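Local structure of ASCH domain-containing protein (Pyrococcus horikoshii, 2Z0T) at residues A[23-28]-A[40-45]; A[61-66]-A[98-103]. The protein is of unknown function but probably binds RNA through its PUA-like ASCH domain. All blocks are in the same frame, centred on the assembly; numbering follows the deposited sequence.

Contact 1 (23-28 with 40-45) and contact 2 (61-66 with 98-103) have their centres about 14 Å apart, on opposite sides of the centre of the chain. They meet through the mixed sheet, in which strands 22-26 and 100-107 are antiparallel neighbours: Arg-25 O lies 2.8 Å from Val-101 N, and Glu-23 O lies 2.9 Å from Ile-103 N, both probable hydrogen bonds. Contact 1 reaches from strand 22-26 to the non-adjacent strand 39-42, whereas contact 2 joins helix 60-67 to strand 100-107. Arg-25 also ties the two by packing, its O lying 3.3 Å from Val-100 CG1.

Contact 1 of 2, residues A[23-28]-A[40-45]; sequences EGRLYD and IIFEGG
Glu-23 and Arg-25 on strand 22-26 meet Phe-42 on strand 39-42 without any backbone pairing, the closest CA atoms, of Glu-23 and Ile-40, being 10.6 Å apart. The gap is bridged by long side chains. Arg-25 NH2 comes within 3.8 Å of Phe-42 CE1, approaching the ring obliquely, with guanidinium and ring planes 29° apart. Beside it, the aliphatic part of Glu-23 touches the far end of the ring, CG lying 4.1 Å from Phe-42 CZ. Ile-40 covers one face of this ring: its CG2 sits 3.6 Å above the plane, over the centre. Glu-23 and Arg-25 are themselves locked together. The carboxylate oxygen OE2 of Glu-23 accepts from Arg-25 NE at 2.7 Å, using its anti lone pair, and from Arg-25 NH2 at 2.9 Å, so one oxygen receives a side-on, two-nitrogen grip nearly in the guanidinium plane. With CG of Glu-23 anti to the backbone N (chi1 171°) and the chain bent at chi2, its carboxylate is brought round to the arginine. The bonds hold the guanidinium beside Phe-42, and NH2 is tied further to Gly-6 O, while Glu-23 OE1 pairs with Lys-20. Lys-20, Glu-23 and Arg-25 fit the GxKxxExR signature of ASCH domains, which is consistent with a functional site here. Strands 47-57 and 100-107 separate the two strands in the sheet; Met-5 of strand 2-5 packs on Arg-25 and Phe-42, and Leu-7 in the following loop touches Glu-23 and Phe-42.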
loop_
_atom_site.group_PDB
_atom_site.type_symbol
_atom_site.label_atom_id
_atom_site.label_comp_id
_atom_site.label_asym_id
_atom_site.label_seq_id
_atom_site.Cartn_x
_atom_site.Cartn_y
_atom_site.Cartn_z
ATOM N N GLU A 23 2.041 0.970 -2.137
ATOM C CA GLU A 23 1.048 0.091 -1.540
ATOM C C GLU A 23 0.717 0.687 -0.179
ATOM O O GLU A 23 1.589 0.817 0.680
ATOM C CB GLU A 23 1.577 -1.332 -1.360
ATOM C CG GLU A 23 0.653 -2.238 -0.527
ATOM C CD GLU A 23 -0.746 -2.400 -1.119
ATOM O OE1 GLU A 23 -1.013 -1.849 -2.208
ATOM O OE2 GLU A 23 -1.584 -3.084 -0.492
ATOM N N GLY A 24 -0.543 1.068 -0.002
ATOM C CA GLY A 24 -0.970 1.642 1.260
ATOM C C GLY A 24 -1.526 0.561 2.162
ATOM O O GLY A 24 -2.272 -0.306 1.709
ATOM N N ARG A 25 -1.159 0.617 3.439
ATOM C CA ARG A 25 -1.596 -0.356 4.432
ATOM C C ARG A 25 -1.727 0.332 5.781
ATOM O O ARG A 25 -1.278 1.465 5.956
ATOM C CB ARG A 25 -0.545 -1.461 4.583
ATOM C CG ARG A 25 -0.347 -2.322 3.364
ATOM C CD ARG A 25 -1.319 -3.476 3.355
ATOM N NE ARG A 25 -1.375 -4.081 2.033
ATOM C CZ ARG A 25 -1.708 -5.343 1.800
ATOM N NH1 ARG A 25 -2.016 -6.151 2.807
ATOM N NH2 ARG A 25 -1.731 -5.792 0.554
ATOM N N LEU A 26 -2.347 -0.354 6.734
ATOM C CA LEU A 26 -2.436 0.184 8.081
ATOM C C LEU A 26 -1.024 -0.020 8.607
ATOM O O LEU A 26 -0.403 -1.049 8.331
ATOM C CB LEU A 26 -3.402 -0.628 8.945
ATOM C CG LEU A 26 -4.892 -0.318 8.838
ATOM C CD1 LEU A 26 -5.679 -1.323 9.666
ATOM C CD2 LEU A 26 -5.149 1.102 9.325
ATOM N N TYR A 27 -0.508 0.957 9.342
ATOM C CA TYR A 27 0.828 0.845 9.910
ATOM C C TYR A 27 0.655 0.027 11.188
ATOM O O TYR A 27 0.892 0.515 12.291
ATOM C CB TYR A 27 1.370 2.246 10.214
ATOM C CG TYR A 27 2.800 2.298 10.708
ATOM C CD1 TYR A 27 3.817 1.595 10.058
ATOM C CD2 TYR A 27 3.147 3.100 11.796
ATOM C CE1 TYR A 27 5.145 1.693 10.482
ATOM C CE2 TYR A 27 4.470 3.206 12.225
ATOM C CZ TYR A 27 5.461 2.499 11.562
ATOM O OH TYR A 27 6.765 2.605 11.983
ATOM N N ASP A 28 0.221 -1.221 11.020
ATOM C CA ASP A 28 -0.020 -2.117 12.145
ATOM C C ASP A 28 1.217 -2.899 12.577
ATOM O O ASP A 28 2.316 -2.680 12.069
ATOM C CB ASP A 28 -1.161 -3.086 11.814
ATOM C CG ASP A 28 -0.966 -3.789 10.484
ATOM O OD1 ASP A 28 0.192 -4.085 10.128
ATOM O OD2 ASP A 28 -1.975 -4.057 9.796
ATOM N N ILE A 40 8.482 -8.183 -0.513
ATOM C CA ILE A 40 7.105 -8.523 -0.184
ATOM C C ILE A 40 6.566 -9.501 -1.218
ATOM O O ILE A 40 6.671 -9.269 -2.422
ATOM C CB ILE A 40 6.186 -7.280 -0.138
ATOM C CG1 ILE A 40 6.593 -6.373 1.027
ATOM C CG2 ILE A 40 4.728 -7.716 0.036
ATOM C CD1 ILE A 40 5.806 -5.076 1.097
ATOM N N ILE A 41 6.019 -10.612 -0.738
ATOM C CA ILE A 41 5.432 -11.625 -1.608
ATOM C C ILE A 41 3.926 -11.419 -1.512
ATOM O O ILE A 41 3.330 -11.639 -0.456
ATOM C CB ILE A 41 5.775 -13.055 -1.129
ATOM C CG1 ILE A 41 7.291 -13.225 -1.024
ATOM C CG2 ILE A 41 5.189 -14.082 -2.094
ATOM C CD1 ILE A 41 8.031 -13.023 -2.330
ATOM N N PHE A 42 3.318 -10.983 -2.610
ATOM C CA PHE A 42 1.880 -10.717 -2.640
ATOM C C PHE A 42 1.025 -11.883 -3.124
ATOM O O PHE A 42 1.388 -12.593 -4.059
ATOM C CB PHE A 42 1.573 -9.515 -3.547
ATOM C CG PHE A 42 1.897 -8.178 -2.943
ATOM C CD1 PHE A 42 1.291 -7.763 -1.763
ATOM C CD2 PHE A 42 2.770 -7.305 -3.593
ATOM C CE1 PHE A 42 1.546 -6.493 -1.236
ATOM C CE2 PHE A 42 3.032 -6.033 -3.074
ATOM C CZ PHE A 42 2.416 -5.630 -1.895
ATOM N N GLU A 43 -0.116 -12.056 -2.465
ATOM C CA GLU A 43 -1.106 -13.070 -2.813
ATOM C C GLU A 43 -0.551 -14.439 -3.197
ATOM O O GLU A 43 -0.748 -14.908 -4.321
ATOM C CB GLU A 43 -1.981 -12.527 -3.946
ATOM C CG GLU A 43 -3.331 -13.203 -4.110
ATOM C CD GLU A 43 -4.204 -13.099 -2.873
ATOM O OE1 GLU A 43 -4.058 -12.118 -2.109
ATOM O OE2 GLU A 43 -5.052 -13.995 -2.672
ATOM N N GLY A 44 0.141 -15.074 -2.260
ATOM C CA GLY A 44 0.680 -16.403 -2.500
ATOM C C GLY A 44 1.645 -16.572 -3.657
ATOM O O GLY A 44 1.673 -17.630 -4.287
ATOM N N GLY A 45 2.430 -15.540 -3.949
ATOM C CA GLY A 45 3.400 -15.646 -5.023
ATOM C C GLY A 45 3.010 -15.093 -6.380
ATOM O O GLY A 45 3.782 -15.201 -7.334
#

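Contact 2 of 2, residues A[61-66]-A[98-103]; sequences KEMLEK and YGVVAI
Met-63 meets Val-100 and Ala-102 through aliphatic groups alone, with no ring or other flat group between them; a flat group engaged within the helix is the carboxylate of Glu-65, whose OE2 is met by Lys-61 NZ from above its plane, 39° out of it, at 3.2 Å. This salt bridge links successive turns on the exposed side of the helix. The buried side carries the contact. Met-63 CG lies 3.8 Å from Ala-102 CB, and the small side chain of Ala-102 lets the helix come close, the CA atoms of these two residues being 6.8 Å apart. The methionine then bends at chi2 (-88°) and again at chi3, which turns its terminal methyl back toward the strand: CE is 4.1 Å from Val-100 CG1, and Met-63 CB is equally far from the same methyl, so the valine branch nests against the hooked chain. The two side chains cross at about a right angle. This is helix-on-sheet packing in the alpha/beta fold of this PUA-like ASCH domain, with helix 60-67 laid over the face of the sheet from which Val-100 and Ala-102 of strand 100-107 project, while Val-101 between them points away from the helix. Gly-99, with positive phi, ends helix 92-98 and leads directly into the strand. Tyr-57 of strand 47-57 and Tyr-86 of helix 79-87 also pack on Met-63, and Phe-60, on helix 60-67 itself, touches Val-100.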
loop_
_atom_site.group_PDB
_atom_site.type_symbol
_atom_site.label_atom_id
_atom_site.label_comp_id
_atom_site.label_asym_id
_atom_site.label_seq_id
_atom_site.Cartn_x
_atom_site.Cartn_y
_atom_site.Cartn_z
ATOM N N LYS A 61 -6.273 9.583 4.016
ATOM C CA LYS A 61 -6.476 10.837 3.302
ATOM C C LYS A 61 -5.139 11.557 3.104
ATOM O O LYS A 61 -4.788 11.933 1.986
ATOM C CB LYS A 61 -7.443 11.730 4.087
ATOM C CG LYS A 61 -7.675 13.114 3.490
ATOM C CD LYS A 61 -8.705 13.882 4.309
ATOM C CE LYS A 61 -8.893 15.307 3.804
ATOM N NZ LYS A 61 -7.676 16.143 4.014
ATOM N N GLU A 62 -4.394 11.741 4.189
ATOM C CA GLU A 62 -3.102 12.418 4.117
ATOM C C GLU A 62 -2.091 11.647 3.279
ATOM O O GLU A 62 -1.327 12.239 2.516
ATOM C CB GLU A 62 -2.548 12.653 5.523
ATOM C CG GLU A 62 -3.336 13.695 6.298
ATOM C CD GLU A 62 -2.735 13.995 7.651
ATOM O OE1 GLU A 62 -1.557 14.411 7.700
ATOM O OE2 GLU A 62 -3.441 13.819 8.666
ATOM N N MET A 63 -2.088 10.325 3.418
ATOM C CA MET A 63 -1.178 9.492 2.645
ATOM C C MET A 63 -1.458 9.677 1.153
ATOM O O MET A 63 -0.538 9.877 0.363
ATOM C CB MET A 63 -1.346 8.018 3.044
ATOM C CG MET A 63 -0.393 7.051 2.341
ATOM S SD MET A 63 -1.023 6.445 0.759
ATOM C CE MET A 63 -2.307 5.340 1.349
ATOM N N LEU A 64 -2.732 9.632 0.768
ATOM C CA LEU A 64 -3.099 9.794 -0.635
ATOM C C LEU A 64 -2.747 11.171 -1.196
ATOM O O LEU A 64 -2.285 11.283 -2.329
ATOM C CB LEU A 64 -4.598 9.520 -0.827
ATOM C CG LEU A 64 -5.031 8.063 -0.626
ATOM C CD1 LEU A 64 -6.543 7.947 -0.753
ATOM C CD2 LEU A 64 -4.344 7.175 -1.653
ATOM N N GLU A 65 -2.959 12.218 -0.403
ATOM C CA GLU A 65 -2.660 13.574 -0.853
ATOM C C GLU A 65 -1.162 13.785 -1.081
ATOM O O GLU A 65 -0.757 14.445 -2.038
ATOM C CB GLU A 65 -3.186 14.590 0.170
ATOM C CG GLU A 65 -4.660 14.384 0.506
ATOM C CD GLU A 65 -5.227 15.448 1.426
ATOM O OE1 GLU A 65 -4.589 15.762 2.454
ATOM O OE2 GLU A 65 -6.326 15.959 1.123
ATOM N N LYS A 66 -0.347 13.202 -0.210
ATOM C CA LYS A 66 1.105 13.332 -0.293
ATOM C C LYS A 66 1.727 12.426 -1.358
ATOM O O LYS A 66 2.618 12.844 -2.100
ATOM C CB LYS A 66 1.721 13.017 1.074
ATOM C CG LYS A 66 3.225 13.230 1.172
ATOM C CD LYS A 66 3.593 14.696 1.052
ATOM C CE LYS A 66 5.061 14.921 1.374
ATOM N NZ LYS A 66 5.365 14.612 2.798
ATOM N N TYR A 98 -3.327 2.878 14.639
ATOM C CA TYR A 98 -2.031 2.542 14.045
ATOM C C TYR A 98 -1.401 3.551 13.098
ATOM O O TYR A 98 -0.176 3.615 12.981
ATOM C CB TYR A 98 -2.146 1.219 13.288
ATOM C CG TYR A 98 -2.525 0.034 14.138
ATOM C CD1 TYR A 98 -1.643 -0.479 15.086
ATOM C CD2 TYR A 98 -3.768 -0.582 13.989
ATOM C CE1 TYR A 98 -1.987 -1.580 15.867
ATOM C CE2 TYR A 98 -4.123 -1.682 14.767
ATOM C CZ TYR A 98 -3.230 -2.175 15.701
ATOM O OH TYR A 98 -3.575 -3.262 16.470
ATOM N N GLY A 99 -2.223 4.332 12.411
ATOM C CA GLY A 99 -1.675 5.259 11.441
ATOM C C GLY A 99 -1.649 4.501 10.123
ATOM O O GLY A 99 -2.051 3.336 10.075
ATOM N N VAL A 100 -1.160 5.137 9.062
ATOM C CA VAL A 100 -1.131 4.519 7.740
ATOM C C VAL A 100 0.263 4.565 7.134
ATOM O O VAL A 100 0.979 5.554 7.284
ATOM C CB VAL A 100 -2.112 5.245 6.794
ATOM C CG1 VAL A 100 -2.021 4.673 5.390
ATOM C CG2 VAL A 100 -3.530 5.119 7.336
ATOM N N VAL A 101 0.645 3.500 6.436
ATOM C CA VAL A 101 1.965 3.462 5.830
ATOM C C VAL A 101 1.923 3.348 4.310
ATOM O O VAL A 101 1.114 2.607 3.746
ATOM C CB VAL A 101 2.810 2.296 6.412
ATOM C CG1 VAL A 101 2.130 0.965 6.142
ATOM C CG2 VAL A 101 4.214 2.314 5.811
ATOM N N ALA A 102 2.780 4.125 3.653
ATOM C CA ALA A 102 2.897 4.094 2.204
ATOM C C ALA A 102 4.185 3.319 1.929
ATOM O O ALA A 102 5.275 3.773 2.275
ATOM C CB ALA A 102 3.003 5.509 1.641
ATOM N N ILE A 103 4.053 2.143 1.334
ATOM C CA ILE A 103 5.216 1.315 1.027
ATOM C C ILE A 103 5.595 1.517 -0.438
ATOM O O ILE A 103 4.843 1.134 -1.333
ATOM C CB ILE A 103 4.902 -0.182 1.269
ATOM C CG1 ILE A 103 4.324 -0.370 2.676
ATOM C CG2 ILE A 103 6.158 -1.017 1.090
ATOM C CD1 ILE A 103 3.840 -1.775 2.953
#